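Local structure of protein A52 (Vaccinia virus, 2VVW) at residues A[43-51]-A[141-152]. The protein suppresses innate immune signalling from host Toll-like receptors, associating with IRAK2 to inhibit NF-kappa-B and with TRAF6 to activate p38. Residues are numbered along the deposited sequence; the frame is centred on the assembly and turned at random.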
# COMPACT_ATOMS: atom_id res chain seq x y z
N ARG A 43 -11.44 -9.77 -10.88
CA ARG A 43 -12.86 -9.48 -11.02
C ARG A 43 -13.36 -8.58 -9.90
O ARG A 43 -14.26 -7.76 -10.10
CB ARG A 43 -13.67 -10.77 -11.06
CG ARG A 43 -13.44 -11.56 -12.33
CD ARG A 43 -14.56 -12.53 -12.62
NE ARG A 43 -14.21 -13.90 -12.25
CZ ARG A 43 -13.38 -14.68 -12.94
NH1 ARG A 43 -12.78 -14.24 -14.04
NH2 ARG A 43 -13.14 -15.92 -12.52
N LEU A 44 -12.78 -8.71 -8.71
CA LEU A 44 -13.25 -7.91 -7.58
C LEU A 44 -13.01 -6.41 -7.81
O LEU A 44 -13.94 -5.62 -7.75
CB LEU A 44 -12.58 -8.37 -6.29
CG LEU A 44 -12.86 -7.52 -5.06
CD1 LEU A 44 -14.36 -7.42 -4.80
CD2 LEU A 44 -12.11 -8.08 -3.84
N PHE A 45 -11.76 -6.02 -8.03
CA PHE A 45 -11.42 -4.64 -8.36
C PHE A 45 -12.13 -4.17 -9.64
O PHE A 45 -12.55 -3.02 -9.71
CB PHE A 45 -9.89 -4.46 -8.56
CG PHE A 45 -9.10 -4.35 -7.25
CD1 PHE A 45 -9.67 -4.64 -6.03
CD2 PHE A 45 -7.77 -3.97 -7.29
CE1 PHE A 45 -8.92 -4.53 -4.87
CE2 PHE A 45 -7.02 -3.85 -6.14
CZ PHE A 45 -7.59 -4.15 -4.93
N ASN A 46 -12.26 -5.04 -10.63
CA ASN A 46 -12.99 -4.65 -11.85
C ASN A 46 -14.47 -4.28 -11.58
O ASN A 46 -15.02 -3.40 -12.25
CB ASN A 46 -12.86 -5.72 -12.95
CG ASN A 46 -11.54 -5.61 -13.73
OD1 ASN A 46 -10.92 -4.54 -13.81
ND2 ASN A 46 -11.13 -6.72 -14.32
N GLU A 47 -15.10 -4.91 -10.59
CA GLU A 47 -16.46 -4.51 -10.18
C GLU A 47 -16.45 -3.17 -9.45
O GLU A 47 -17.33 -2.32 -9.70
CB GLU A 47 -17.11 -5.56 -9.28
CG GLU A 47 -17.53 -6.81 -10.01
CD GLU A 47 -18.50 -6.54 -11.15
OE1 GLU A 47 -19.47 -5.77 -10.94
OE2 GLU A 47 -18.31 -7.09 -12.25
N ILE A 48 -15.48 -2.98 -8.57
CA ILE A 48 -15.39 -1.74 -7.82
C ILE A 48 -15.14 -0.58 -8.79
O ILE A 48 -15.69 0.51 -8.61
CB ILE A 48 -14.32 -1.79 -6.72
CG1 ILE A 48 -14.69 -2.86 -5.67
CG2 ILE A 48 -14.19 -0.42 -6.03
CD1 ILE A 48 -13.62 -3.14 -4.71
N LYS A 49 -14.35 -0.83 -9.83
CA LYS A 49 -14.06 0.16 -10.86
C LYS A 49 -15.33 0.66 -11.57
O LYS A 49 -15.41 1.82 -11.99
CB LYS A 49 -13.06 -0.42 -11.86
CG LYS A 49 -12.65 0.56 -12.95
CD LYS A 49 -11.28 0.24 -13.58
CE LYS A 49 -11.31 -0.93 -14.52
NZ LYS A 49 -10.26 -0.79 -15.59
N LYS A 50 -16.34 -0.20 -11.67
CA LYS A 50 -17.61 0.21 -12.24
C LYS A 50 -18.31 1.30 -11.42
O LYS A 50 -19.17 1.99 -11.95
CB LYS A 50 -18.53 -1.01 -12.45
CG LYS A 50 -17.98 -2.01 -13.43
CD LYS A 50 -18.94 -3.16 -13.64
CE LYS A 50 -18.32 -4.24 -14.52
NZ LYS A 50 -19.24 -5.39 -14.69
N PHE A 51 -17.94 1.47 -10.14
CA PHE A 51 -18.50 2.53 -9.30
C PHE A 51 -18.20 3.94 -9.81
O PHE A 51 -18.83 4.90 -9.36
CB PHE A 51 -17.99 2.44 -7.85
CG PHE A 51 -18.41 1.20 -7.09
CD1 PHE A 51 -19.22 0.22 -7.65
CD2 PHE A 51 -17.99 1.03 -5.78
CE1 PHE A 51 -19.59 -0.90 -6.92
CE2 PHE A 51 -18.37 -0.08 -5.03
CZ PHE A 51 -19.18 -1.04 -5.60
N ILE A 141 -22.65 -2.96 0.78
CA ILE A 141 -21.83 -2.86 -0.43
C ILE A 141 -21.25 -4.23 -0.81
O ILE A 141 -21.25 -4.62 -1.98
CB ILE A 141 -20.68 -1.85 -0.25
CG1 ILE A 141 -21.22 -0.40 -0.18
CG2 ILE A 141 -19.70 -1.94 -1.42
CD1 ILE A 141 -20.26 0.59 0.51
N LYS A 142 -20.77 -4.94 0.21
CA LYS A 142 -20.19 -6.28 0.05
C LYS A 142 -21.20 -7.25 -0.58
O LYS A 142 -20.88 -7.94 -1.55
CB LYS A 142 -19.72 -6.82 1.40
CG LYS A 142 -18.81 -8.03 1.30
CD LYS A 142 -18.56 -8.64 2.68
CE LYS A 142 -17.55 -9.76 2.59
NZ LYS A 142 -17.17 -10.24 3.93
N SER A 143 -22.42 -7.26 -0.04
CA SER A 143 -23.50 -8.06 -0.59
C SER A 143 -23.79 -7.76 -2.04
O SER A 143 -24.00 -8.67 -2.82
CB SER A 143 -24.78 -7.87 0.23
OG SER A 143 -24.61 -8.42 1.51
N ILE A 144 -23.80 -6.48 -2.39
CA ILE A 144 -24.05 -6.06 -3.76
C ILE A 144 -22.94 -6.58 -4.67
O ILE A 144 -23.24 -7.13 -5.73
CB ILE A 144 -24.23 -4.52 -3.86
CG1 ILE A 144 -25.60 -4.13 -3.29
CG2 ILE A 144 -24.10 -4.02 -5.33
CD1 ILE A 144 -25.84 -2.62 -3.21
N LEU A 145 -21.69 -6.42 -4.23
CA LEU A 145 -20.54 -6.86 -5.03
C LEU A 145 -20.55 -8.36 -5.23
O LEU A 145 -20.32 -8.85 -6.34
CB LEU A 145 -19.22 -6.42 -4.37
CG LEU A 145 -18.82 -4.96 -4.58
CD1 LEU A 145 -17.73 -4.53 -3.60
CD2 LEU A 145 -18.36 -4.75 -6.03
N GLN A 146 -20.85 -9.09 -4.16
CA GLN A 146 -20.96 -10.54 -4.23
C GLN A 146 -22.00 -10.96 -5.26
O GLN A 146 -21.74 -11.85 -6.07
CB GLN A 146 -21.31 -11.11 -2.86
CG GLN A 146 -20.17 -11.08 -1.86
CD GLN A 146 -20.59 -11.54 -0.46
OE1 GLN A 146 -21.69 -11.25 -0.01
NE2 GLN A 146 -19.71 -12.26 0.22
N ASN A 147 -23.17 -10.32 -5.23
CA ASN A 147 -24.22 -10.57 -6.23
C ASN A 147 -23.72 -10.34 -7.64
O ASN A 147 -23.98 -11.15 -8.53
CB ASN A 147 -25.44 -9.67 -6.00
CG ASN A 147 -26.26 -10.08 -4.81
OD1 ASN A 147 -26.32 -11.25 -4.45
ND2 ASN A 147 -26.91 -9.10 -4.18
N ARG A 148 -23.04 -9.22 -7.84
CA ARG A 148 -22.57 -8.84 -9.17
C ARG A 148 -21.52 -9.82 -9.69
O ARG A 148 -21.47 -10.10 -10.89
CB ARG A 148 -22.03 -7.42 -9.17
CG ARG A 148 -23.14 -6.38 -9.04
CD ARG A 148 -22.62 -4.95 -9.06
NE ARG A 148 -23.71 -3.99 -8.84
CZ ARG A 148 -23.58 -2.66 -8.82
NH1 ARG A 148 -22.41 -2.09 -9.03
NH2 ARG A 148 -24.64 -1.90 -8.59
N LEU A 149 -20.70 -10.34 -8.79
CA LEU A 149 -19.68 -11.33 -9.15
C LEU A 149 -20.31 -12.66 -9.58
O LEU A 149 -19.84 -13.30 -10.52
CB LEU A 149 -18.68 -11.52 -8.00
CG LEU A 149 -17.76 -10.31 -7.83
CD1 LEU A 149 -17.03 -10.33 -6.49
CD2 LEU A 149 -16.75 -10.24 -8.98
N VAL A 150 -21.36 -13.07 -8.88
CA VAL A 150 -22.13 -14.27 -9.26
C VAL A 150 -22.65 -14.16 -10.70
O VAL A 150 -22.51 -15.09 -11.48
CB VAL A 150 -23.30 -14.55 -8.28
CG1 VAL A 150 -24.30 -15.54 -8.87
CG2 VAL A 150 -22.77 -15.06 -6.94
N TYR A 151 -23.22 -13.00 -11.03
CA TYR A 151 -23.70 -12.74 -12.40
C TYR A 151 -22.56 -12.83 -13.42
O TYR A 151 -22.76 -13.33 -14.53
CB TYR A 151 -24.38 -11.37 -12.49
N VAL A 152 -21.37 -12.36 -13.05
CA VAL A 152 -20.19 -12.45 -13.92
C VAL A 152 -19.76 -13.91 -14.15
O VAL A 152 -19.35 -14.27 -15.25
CB VAL A 152 -19.02 -11.59 -13.37
CG1 VAL A 152 -17.75 -11.80 -14.20
CG2 VAL A 152 -19.41 -10.12 -13.33
O HOH W 1 -19.82 -3.34 -9.77
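Glu-47 enters as a knob among Leu-145, Arg-148, Leu-149 and Val-152. Its CB lies 3.6 Å from Leu-145 CD2 and its CG 3.7 Å from Leu-149 CD2, the Glu-47 and Leu-149 side chains running antiparallel past one another, while OE2 reaches Val-152 CG2. A bend at chi2 (-58°) folds the carboxylate back, which brings Glu-47 OE1 across the base of the Arg-148 side chain, 3.5 Å from Arg-148 CB. No direct salt bridge joins the pair, since Glu-47 OE1 and Arg-148 NE stay 5.1 Å apart; instead one water donates to both O and OE1 of Glu-47 and accepts from Arg-148 NH1, in the guanidinium plane. The extended Arg-148 chain also carries NH1 to the edge of the Phe-51 ring, near its plane and 3.7 Å from Phe-51 CE1; with the planes 82° apart, the guanidinium does not stack on the ring. Leu-145 CD2 approaches Phe-51 CZ obliquely.

Glu-47 thus joins helix 43-49 to helix 135-153 of the Bcl-2-like fold, whose local axes cross at 114° with a closest approach of 10.3 Å; Phe-51 adds to the contact from just beyond the first. At the outer end, Arg-43 CD meets Val-152 CG1, though the valine is poorly ordered.

In the second shell, Lys-50 NZ makes a salt bridge to Glu-47 OE2 (3.1 Å), on the syn side but tilted well out of the carboxylate plane, holding the carboxylate from its own segment. Met-21 and Ile-24 of helix 21-35 pack against Leu-145 and Ile-48 respectively, while Ile-100 and Ile-103 of helix 96-115 touch Phe-51.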